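Local coordinates for protein MHC class I antigen (Ctenopharyngodon idella, PDB 5H5Z) that probably presents peptides to T cells at the cell surface, holding them in a groove and pairing with beta-2-microglobulin, at residues Phe32-Pro44 and Tyr57-His69. Residues are numbered along the deposited sequence; the frame is centred on the assembly and turned at random.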
# COMPACT_ATOMS: atom_id res chain seq x y z
N PHE A 32 4.26 -9.13 -6.20
CA PHE A 32 4.97 -9.97 -7.16
C PHE A 32 4.03 -10.75 -8.08
O PHE A 32 4.47 -11.35 -9.06
CB PHE A 32 5.96 -10.91 -6.44
CG PHE A 32 5.30 -12.11 -5.80
CD1 PHE A 32 4.74 -12.01 -4.53
CD2 PHE A 32 5.26 -13.34 -6.46
CE1 PHE A 32 4.13 -13.11 -3.94
CE2 PHE A 32 4.65 -14.45 -5.87
CZ PHE A 32 4.08 -14.33 -4.61
N MET A 33 2.73 -10.74 -7.77
CA MET A 33 1.73 -11.52 -8.52
C MET A 33 0.44 -10.73 -8.67
O MET A 33 0.06 -9.99 -7.76
CB MET A 33 1.47 -12.84 -7.78
CG MET A 33 0.40 -13.75 -8.39
SD MET A 33 -1.28 -13.27 -7.93
CE MET A 33 -1.29 -13.62 -6.19
N TYR A 34 -0.24 -10.92 -9.80
CA TYR A 34 -1.58 -10.38 -10.03
C TYR A 34 -2.49 -11.43 -10.68
O TYR A 34 -2.03 -12.21 -11.52
CB TYR A 34 -1.52 -9.14 -10.91
CG TYR A 34 -2.88 -8.55 -11.21
CD1 TYR A 34 -3.52 -7.74 -10.28
CD2 TYR A 34 -3.53 -8.81 -12.42
CE1 TYR A 34 -4.76 -7.20 -10.54
CE2 TYR A 34 -4.78 -8.27 -12.68
CZ TYR A 34 -5.39 -7.46 -11.74
OH TYR A 34 -6.62 -6.92 -11.98
N PHE A 35 -3.77 -11.44 -10.31
CA PHE A 35 -4.80 -12.23 -10.98
C PHE A 35 -6.11 -11.47 -10.95
O PHE A 35 -6.45 -10.85 -9.94
CB PHE A 35 -4.98 -13.59 -10.29
CG PHE A 35 -6.09 -14.45 -10.87
CD1 PHE A 35 -7.41 -14.29 -10.44
CD2 PHE A 35 -5.81 -15.43 -11.81
CE1 PHE A 35 -8.44 -15.08 -10.97
CE2 PHE A 35 -6.83 -16.23 -12.33
CZ PHE A 35 -8.14 -16.06 -11.91
N ASP A 36 -6.85 -11.52 -12.05
CA ASP A 36 -8.26 -11.13 -12.01
C ASP A 36 -9.15 -12.01 -12.87
O ASP A 36 -8.67 -12.75 -13.73
CB ASP A 36 -8.46 -9.61 -12.25
CG ASP A 36 -8.32 -9.20 -13.71
OD1 ASP A 36 -8.80 -9.92 -14.61
OD2 ASP A 36 -7.75 -8.11 -13.95
N SER A 37 -10.46 -11.93 -12.62
CA SER A 37 -11.43 -12.80 -13.27
C SER A 37 -11.80 -12.36 -14.70
O SER A 37 -12.55 -13.06 -15.39
CB SER A 37 -12.68 -12.95 -12.40
OG SER A 37 -13.21 -11.69 -12.04
N ASN A 38 -11.29 -11.21 -15.13
CA ASN A 38 -11.42 -10.78 -16.52
C ASN A 38 -10.40 -11.47 -17.42
O ASN A 38 -10.75 -12.02 -18.46
CB ASN A 38 -11.31 -9.26 -16.65
CG ASN A 38 -12.57 -8.54 -16.19
OD1 ASN A 38 -13.65 -9.12 -16.13
ND2 ASN A 38 -12.43 -7.26 -15.87
N SER A 39 -9.13 -11.43 -17.02
CA SER A 39 -8.07 -12.11 -17.78
C SER A 39 -8.04 -13.61 -17.49
O SER A 39 -7.62 -14.39 -18.33
CB SER A 39 -6.71 -11.48 -17.50
OG SER A 39 -6.22 -11.83 -16.22
N MET A 40 -8.49 -13.99 -16.29
CA MET A 40 -8.44 -15.37 -15.79
C MET A 40 -7.03 -15.96 -15.80
O MET A 40 -6.85 -17.17 -15.99
CB MET A 40 -9.41 -16.29 -16.55
CG MET A 40 -10.88 -16.05 -16.24
SD MET A 40 -11.34 -16.48 -14.54
CE MET A 40 -13.12 -16.44 -14.70
N LYS A 41 -6.03 -15.10 -15.61
CA LYS A 41 -4.64 -15.53 -15.68
C LYS A 41 -3.82 -14.89 -14.57
O LYS A 41 -3.89 -13.68 -14.36
CB LYS A 41 -4.03 -15.20 -17.06
CG LYS A 41 -4.68 -15.91 -18.24
CD LYS A 41 -4.46 -17.43 -18.23
CE LYS A 41 -5.44 -18.18 -19.13
NZ LYS A 41 -6.69 -18.68 -18.45
N ALA A 42 -3.06 -15.71 -13.86
CA ALA A 42 -2.11 -15.22 -12.86
C ALA A 42 -0.81 -14.86 -13.56
O ALA A 42 -0.28 -15.65 -14.36
CB ALA A 42 -1.86 -16.26 -11.79
N VAL A 43 -0.29 -13.67 -13.27
CA VAL A 43 0.90 -13.15 -13.95
C VAL A 43 1.97 -12.60 -12.98
O VAL A 43 1.63 -12.10 -11.89
CB VAL A 43 0.54 -12.06 -15.00
CG1 VAL A 43 -0.24 -12.67 -16.16
CG2 VAL A 43 -0.23 -10.92 -14.36
N PRO A 44 3.25 -12.68 -13.38
CA PRO A 44 4.37 -12.16 -12.59
C PRO A 44 4.39 -10.64 -12.56
O PRO A 44 3.98 -9.99 -13.53
CB PRO A 44 5.60 -12.67 -13.35
CG PRO A 44 5.14 -12.88 -14.75
CD PRO A 44 3.73 -13.37 -14.60
N TYR A 57 4.58 -23.10 -13.07
CA TYR A 57 4.22 -22.37 -11.85
C TYR A 57 2.97 -21.51 -12.05
O TYR A 57 2.03 -21.57 -11.25
CB TYR A 57 5.40 -21.50 -11.40
CG TYR A 57 5.10 -20.57 -10.24
CD1 TYR A 57 5.28 -20.99 -8.92
CD2 TYR A 57 4.64 -19.27 -10.46
CE1 TYR A 57 5.00 -20.14 -7.85
CE2 TYR A 57 4.36 -18.41 -9.41
CZ TYR A 57 4.54 -18.86 -8.10
OH TYR A 57 4.27 -18.01 -7.04
N TRP A 58 2.95 -20.73 -13.13
CA TRP A 58 1.85 -19.81 -13.39
C TRP A 58 0.56 -20.53 -13.79
O TRP A 58 -0.52 -20.10 -13.40
CB TRP A 58 2.27 -18.73 -14.38
CG TRP A 58 3.26 -17.78 -13.76
CD1 TRP A 58 4.58 -17.62 -14.10
CD2 TRP A 58 3.02 -16.90 -12.66
NE1 TRP A 58 5.17 -16.68 -13.29
CE2 TRP A 58 4.24 -16.22 -12.40
CE3 TRP A 58 1.90 -16.61 -11.87
CZ2 TRP A 58 4.36 -15.27 -11.37
CZ3 TRP A 58 2.03 -15.65 -10.86
CH2 TRP A 58 3.25 -15.00 -10.62
N ASP A 59 0.67 -21.65 -14.51
CA ASP A 59 -0.51 -22.45 -14.82
C ASP A 59 -1.17 -22.97 -13.55
O ASP A 59 -2.40 -22.98 -13.44
CB ASP A 59 -0.16 -23.62 -15.76
CG ASP A 59 0.26 -23.15 -17.15
OD1 ASP A 59 -0.01 -21.98 -17.51
OD2 ASP A 59 0.86 -23.95 -17.89
N ARG A 60 -0.35 -23.39 -12.59
CA ARG A 60 -0.83 -23.88 -11.30
C ARG A 60 -1.47 -22.76 -10.48
O ARG A 60 -2.53 -22.95 -9.88
CB ARG A 60 0.29 -24.57 -10.51
CG ARG A 60 0.26 -26.08 -10.66
CD ARG A 60 1.63 -26.73 -10.59
NE ARG A 60 1.55 -28.12 -11.02
CZ ARG A 60 1.59 -28.51 -12.30
NH1 ARG A 60 1.72 -27.61 -13.27
NH2 ARG A 60 1.49 -29.80 -12.61
N GLN A 61 -0.83 -21.59 -10.48
CA GLN A 61 -1.36 -20.43 -9.76
C GLN A 61 -2.69 -19.95 -10.37
O GLN A 61 -3.62 -19.62 -9.64
CB GLN A 61 -0.34 -19.29 -9.71
CG GLN A 61 -0.71 -18.18 -8.75
CD GLN A 61 -0.95 -18.69 -7.34
OE1 GLN A 61 -0.01 -18.88 -6.56
NE2 GLN A 61 -2.22 -18.92 -7.00
N THR A 62 -2.74 -19.93 -11.70
CA THR A 62 -3.96 -19.60 -12.44
C THR A 62 -5.10 -20.55 -12.04
O THR A 62 -6.22 -20.10 -11.77
CB THR A 62 -3.72 -19.66 -13.96
OG1 THR A 62 -2.80 -18.62 -14.34
CG2 THR A 62 -5.02 -19.49 -14.74
N GLN A 63 -4.80 -21.84 -11.98
CA GLN A 63 -5.81 -22.84 -11.63
C GLN A 63 -6.35 -22.65 -10.21
O GLN A 63 -7.56 -22.76 -9.99
CB GLN A 63 -5.28 -24.26 -11.84
CG GLN A 63 -6.36 -25.28 -12.17
CD GLN A 63 -7.19 -24.89 -13.39
OE1 GLN A 63 -8.37 -25.24 -13.47
NE2 GLN A 63 -6.59 -24.18 -14.34
N VAL A 64 -5.46 -22.37 -9.26
CA VAL A 64 -5.85 -22.13 -7.86
C VAL A 64 -6.80 -20.92 -7.78
O VAL A 64 -7.84 -20.97 -7.11
CB VAL A 64 -4.60 -21.92 -6.96
CG1 VAL A 64 -5.00 -21.39 -5.58
CG2 VAL A 64 -3.82 -23.21 -6.82
N LEU A 65 -6.46 -19.86 -8.51
CA LEU A 65 -7.22 -18.61 -8.43
C LEU A 65 -8.52 -18.60 -9.23
O LEU A 65 -9.45 -17.87 -8.88
CB LEU A 65 -6.34 -17.41 -8.75
CG LEU A 65 -5.20 -17.25 -7.73
CD1 LEU A 65 -4.14 -16.26 -8.20
CD2 LEU A 65 -5.73 -16.88 -6.34
N ILE A 66 -8.61 -19.42 -10.29
CA ILE A 66 -9.89 -19.65 -10.96
C ILE A 66 -10.84 -20.29 -9.95
O ILE A 66 -12.00 -19.89 -9.83
CB ILE A 66 -9.76 -20.52 -12.23
CG1 ILE A 66 -9.03 -19.77 -13.35
CG2 ILE A 66 -11.13 -20.95 -12.74
CD1 ILE A 66 -8.58 -20.66 -14.50
N GLY A 67 -10.32 -21.26 -9.20
CA GLY A 67 -11.05 -21.89 -8.09
C GLY A 67 -11.47 -20.89 -7.02
O GLY A 67 -12.61 -20.92 -6.55
N ALA A 68 -10.54 -20.01 -6.63
CA ALA A 68 -10.83 -18.96 -5.64
C ALA A 68 -11.95 -18.02 -6.09
O ALA A 68 -12.82 -17.66 -5.30
CB ALA A 68 -9.57 -18.17 -5.32
N HIS A 69 -11.92 -17.63 -7.37
CA HIS A 69 -12.98 -16.83 -7.98
C HIS A 69 -14.36 -17.50 -7.87
O HIS A 69 -15.33 -16.86 -7.44
CB HIS A 69 -12.64 -16.52 -9.44
CG HIS A 69 -13.80 -16.06 -10.27
ND1 HIS A 69 -14.58 -14.98 -9.94
CD2 HIS A 69 -14.30 -16.54 -11.44
CE1 HIS A 69 -15.51 -14.81 -10.85
NE2 HIS A 69 -15.36 -15.74 -11.78
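Trp58 against Pro44 and Leu65 against Phe35 make the close fit between helix 57-69 and strand 32-36 with the chain that returns from it. The indole lies flat against the backbone of Val43 and Pro44: CD of Pro44 sits over the five-membered ring, 3.9 Å from its centroid, and CA of Pro44 comes within 3.3 Å of Trp58 CZ2. Tyr57 CD2 covers the opposite face, so the indole is sandwiched, while Met33 CG abuts its rim at CZ3 (3.5 Å). With CG swung anti to the backbone N (chi1 176°), Phe35 turns a ring face to the helix, and Leu65 CB stands 3.5 Å from the centroid, almost exactly on the ring normal. Leu65 CD1 reaches further, to Phe35 CB and the sulfur of Met33. Between these two centres Ala42 drops its methyl against Thr62, Gln61 and Leu65, where the backbones approach most closely, CA of Ala42 lying 4.8 Å from CA of Thr62. A single hydrogen bond joins the segments here: Ala42 N donates to Thr62 OG1 (3.0 Å, 165°), and that hydroxyl in turn donates to Trp58 O, linking the Ala42 amide to the preceding helical turn. Packing thins toward the turn 37-41. There Ser37 CB still rests over the imidazole face of His69, and Met40 CE comes obliquely against His69 CD2 (3.5 Å), but the Met40 sulfur lies loosely beside Ile66 CG1, and Lys41, on the exposed side, folds NZ back onto Met40 O. On the groove side, Gln61 OE1 bonds the backbone of the bound peptide, and Tyr57 OH is hydrogen-bonded to Tyr167 OH. A long helix laid over edge strand 43-44 and its neighbour 30-36, walling one side of a peptide groove, is characteristic of the alpha 1 half of the MHC peptide-binding platform, here of class I.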